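Local coordinates for 2S Albumin protein (Dolichos, PDB 6IX1) that is a hemopexin-fold seed albumin, probably a storage protein that, like related plant hemopexin-type albumins, may also bind small ligands, at residues Q80-D85 / D93-G98. Sequence-based numbering, arbitrary orientation.
Sequences QCAYID and DKILSG
Strand 80-85 pairs antiparallel with residues 93-98, and a classic beta bulge, with Leu96 and Ser97 both facing Tyr83, shifts the register by one residue. Tyr83 O takes two N-H groups from the same face of its carbonyl plane, Leu96 N at 2.7 Å and Ser97 N at 3.2 Å, while Tyr83 N returns a bond to Ser97 O. Regular pairing resumes at the other end, where Asp85 N points almost straight at Lys94 O (2.8 Å, 170° at the hydrogen) and Lys94 N donates back to Asp85 O.

The extra residue turns the Leu96 side chain in toward strand 80-85. Leu96 CD1 meets the ring obliquely, 3.8 Å from Tyr83 CD2, and also lies 3.8 Å from Ile84 C. Tyrosine suits this place because its ring carbons CD2 and CE2 meet the leucine methyl CD1 while its hydroxyl bonds Thr68 OG1 and its ring stacks on Tyr74; chi1 of -161°, with CG anti to the backbone N, sets the ring beside Leu96. The other face carries Ala82, Ile84 and Ile95: Ala82 CB loosely approaches Ile95 CG2 at 4.4 Å, small and branched aliphatic groups suiting the apolar side. At the hairpin end, Asp85 OD1 accepts from Ala87 N and Asp93 OD2 bonds Ser51, carboxylates suited to the turn and to the adjoining blade.

This is the outer edge of a blade in the four-bladed hemopexin propeller. Because one carbonyl, Tyr83 O, accepts both amides of the bulge, the chain turns its corner at Leu96 and Ser97 while bonds to Tyr83 continue through the bend.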
loop_
_atom_site.group_PDB
_atom_site.type_symbol
_atom_site.label_atom_id
_atom_site.label_comp_id
_atom_site.label_asym_id
_atom_site.label_seq_id
_atom_site.Cartn_x
_atom_site.Cartn_y
_atom_site.Cartn_z
ATOM N N GLN A 80 14.148 -3.155 -4.979
ATOM C CA GLN A 80 14.679 -3.013 -3.625
ATOM C C GLN A 80 13.534 -2.971 -2.619
ATOM O O GLN A 80 12.426 -2.464 -2.926
ATOM C CB GLN A 80 15.499 -1.754 -3.474
ATOM C CG GLN A 80 16.781 -1.820 -4.290
ATOM C CD GLN A 80 17.677 -0.633 -4.050
ATOM O OE1 GLN A 80 17.913 0.153 -4.959
ATOM N NE2 GLN A 80 18.207 -0.534 -2.839
ATOM N N CYS A 81 13.844 -3.411 -1.409
ATOM C CA CYS A 81 12.882 -3.327 -0.319
ATOM C C CYS A 81 13.587 -3.195 1.016
ATOM O O CYS A 81 14.765 -3.547 1.144
ATOM C CB CYS A 81 11.849 -4.411 -0.453
ATOM S SG CYS A 81 12.461 -5.980 0.059
ATOM N N ALA A 82 12.823 -2.714 1.971
ATOM C CA ALA A 82 13.316 -2.532 3.337
ATOM C C ALA A 82 12.183 -2.731 4.326
ATOM O O ALA A 82 11.061 -2.394 4.018
ATOM C CB ALA A 82 13.958 -1.175 3.505
ATOM N N TYR A 83 12.533 -3.202 5.508
ATOM C CA TYR A 83 11.623 -3.234 6.672
ATOM C C TYR A 83 11.976 -2.042 7.543
ATOM O O TYR A 83 13.119 -1.962 7.882
ATOM C CB TYR A 83 11.711 -4.541 7.456
ATOM C CG TYR A 83 10.570 -4.856 8.342
ATOM C CD1 TYR A 83 9.273 -4.637 7.958
ATOM C CD2 TYR A 83 10.763 -5.491 9.528
ATOM C CE1 TYR A 83 8.214 -4.993 8.773
ATOM C CE2 TYR A 83 9.720 -5.808 10.373
ATOM C CZ TYR A 83 8.419 -5.671 9.945
ATOM O OH TYR A 83 7.376 -6.040 10.745
ATOM N N ILE A 84 11.001 -1.239 7.888
ATOM C CA ILE A 84 11.247 0.003 8.657
ATOM C C ILE A 84 10.337 -0.033 9.887
ATOM O O ILE A 84 9.225 -0.588 9.936
ATOM C CB ILE A 84 11.084 1.259 7.784
ATOM C CG1 ILE A 84 9.622 1.559 7.452
ATOM C CG2 ILE A 84 11.910 1.098 6.559
ATOM C CD1 ILE A 84 9.390 2.887 6.791
ATOM N N ASP A 85 10.781 0.739 10.866
ATOM C CA ASP A 85 9.913 1.267 11.961
ATOM C C ASP A 85 9.697 2.755 11.671
ATOM O O ASP A 85 10.685 3.467 11.556
ATOM C CB ASP A 85 10.516 0.992 13.352
ATOM C CG ASP A 85 9.520 1.328 14.470
ATOM O OD1 ASP A 85 8.921 2.389 14.432
ATOM O OD2 ASP A 85 9.205 0.349 15.283
ATOM N N ASP A 93 12.542 6.934 13.484
ATOM C CA ASP A 93 12.380 5.926 12.391
ATOM C C ASP A 93 13.727 5.215 12.168
ATOM O O ASP A 93 14.828 5.790 12.310
ATOM C CB ASP A 93 11.916 6.575 11.079
ATOM C CG ASP A 93 12.918 7.624 10.581
ATOM O OD1 ASP A 93 12.983 8.685 11.292
ATOM O OD2 ASP A 93 13.551 7.493 9.525
ATOM N N LYS A 94 13.681 3.971 11.726
ATOM C CA LYS A 94 14.932 3.252 11.460
ATOM C C LYS A 94 14.624 2.071 10.536
ATOM O O LYS A 94 13.512 1.494 10.566
ATOM C CB LYS A 94 15.555 2.781 12.767
ATOM C CG LYS A 94 14.578 1.963 13.594
ATOM C CD LYS A 94 15.188 1.198 14.771
ATOM C CE LYS A 94 16.402 0.376 14.393
ATOM N NZ LYS A 94 17.040 -0.326 15.543
ATOM N N ILE A 95 15.654 1.685 9.802
ATOM C CA ILE A 95 15.617 0.501 8.935
ATOM C C ILE A 95 15.886 -0.706 9.813
ATOM O O ILE A 95 17.009 -0.779 10.436
ATOM C CB ILE A 95 16.594 0.600 7.784
ATOM C CG1 ILE A 95 16.307 1.796 6.885
ATOM C CG2 ILE A 95 16.599 -0.719 7.052
ATOM C CD1 ILE A 95 17.231 1.955 5.726
ATOM N N LEU A 96 14.944 -1.623 9.887
ATOM C CA LEU A 96 15.084 -2.897 10.621
ATOM C C LEU A 96 15.719 -4.021 9.767
ATOM O O LEU A 96 16.406 -4.910 10.367
ATOM C CB LEU A 96 13.696 -3.351 11.076
ATOM C CG LEU A 96 12.968 -2.391 11.976
ATOM C CD1 LEU A 96 11.547 -2.856 12.163
ATOM C CD2 LEU A 96 13.757 -2.186 13.287
ATOM N N SER A 97 15.540 -4.022 8.460
ATOM C CA SER A 97 16.102 -5.087 7.597
ATOM C C SER A 97 16.296 -4.481 6.216
ATOM O O SER A 97 15.433 -3.750 5.790
ATOM C CB SER A 97 15.220 -6.352 7.566
ATOM O OG SER A 97 15.741 -7.380 6.748
ATOM N N GLY A 98 17.361 -4.855 5.514
ATOM C CA GLY A 98 17.691 -4.303 4.199
ATOM C C GLY A 98 18.369 -2.932 4.310
ATOM O O GLY A 98 18.913 -2.624 5.397
#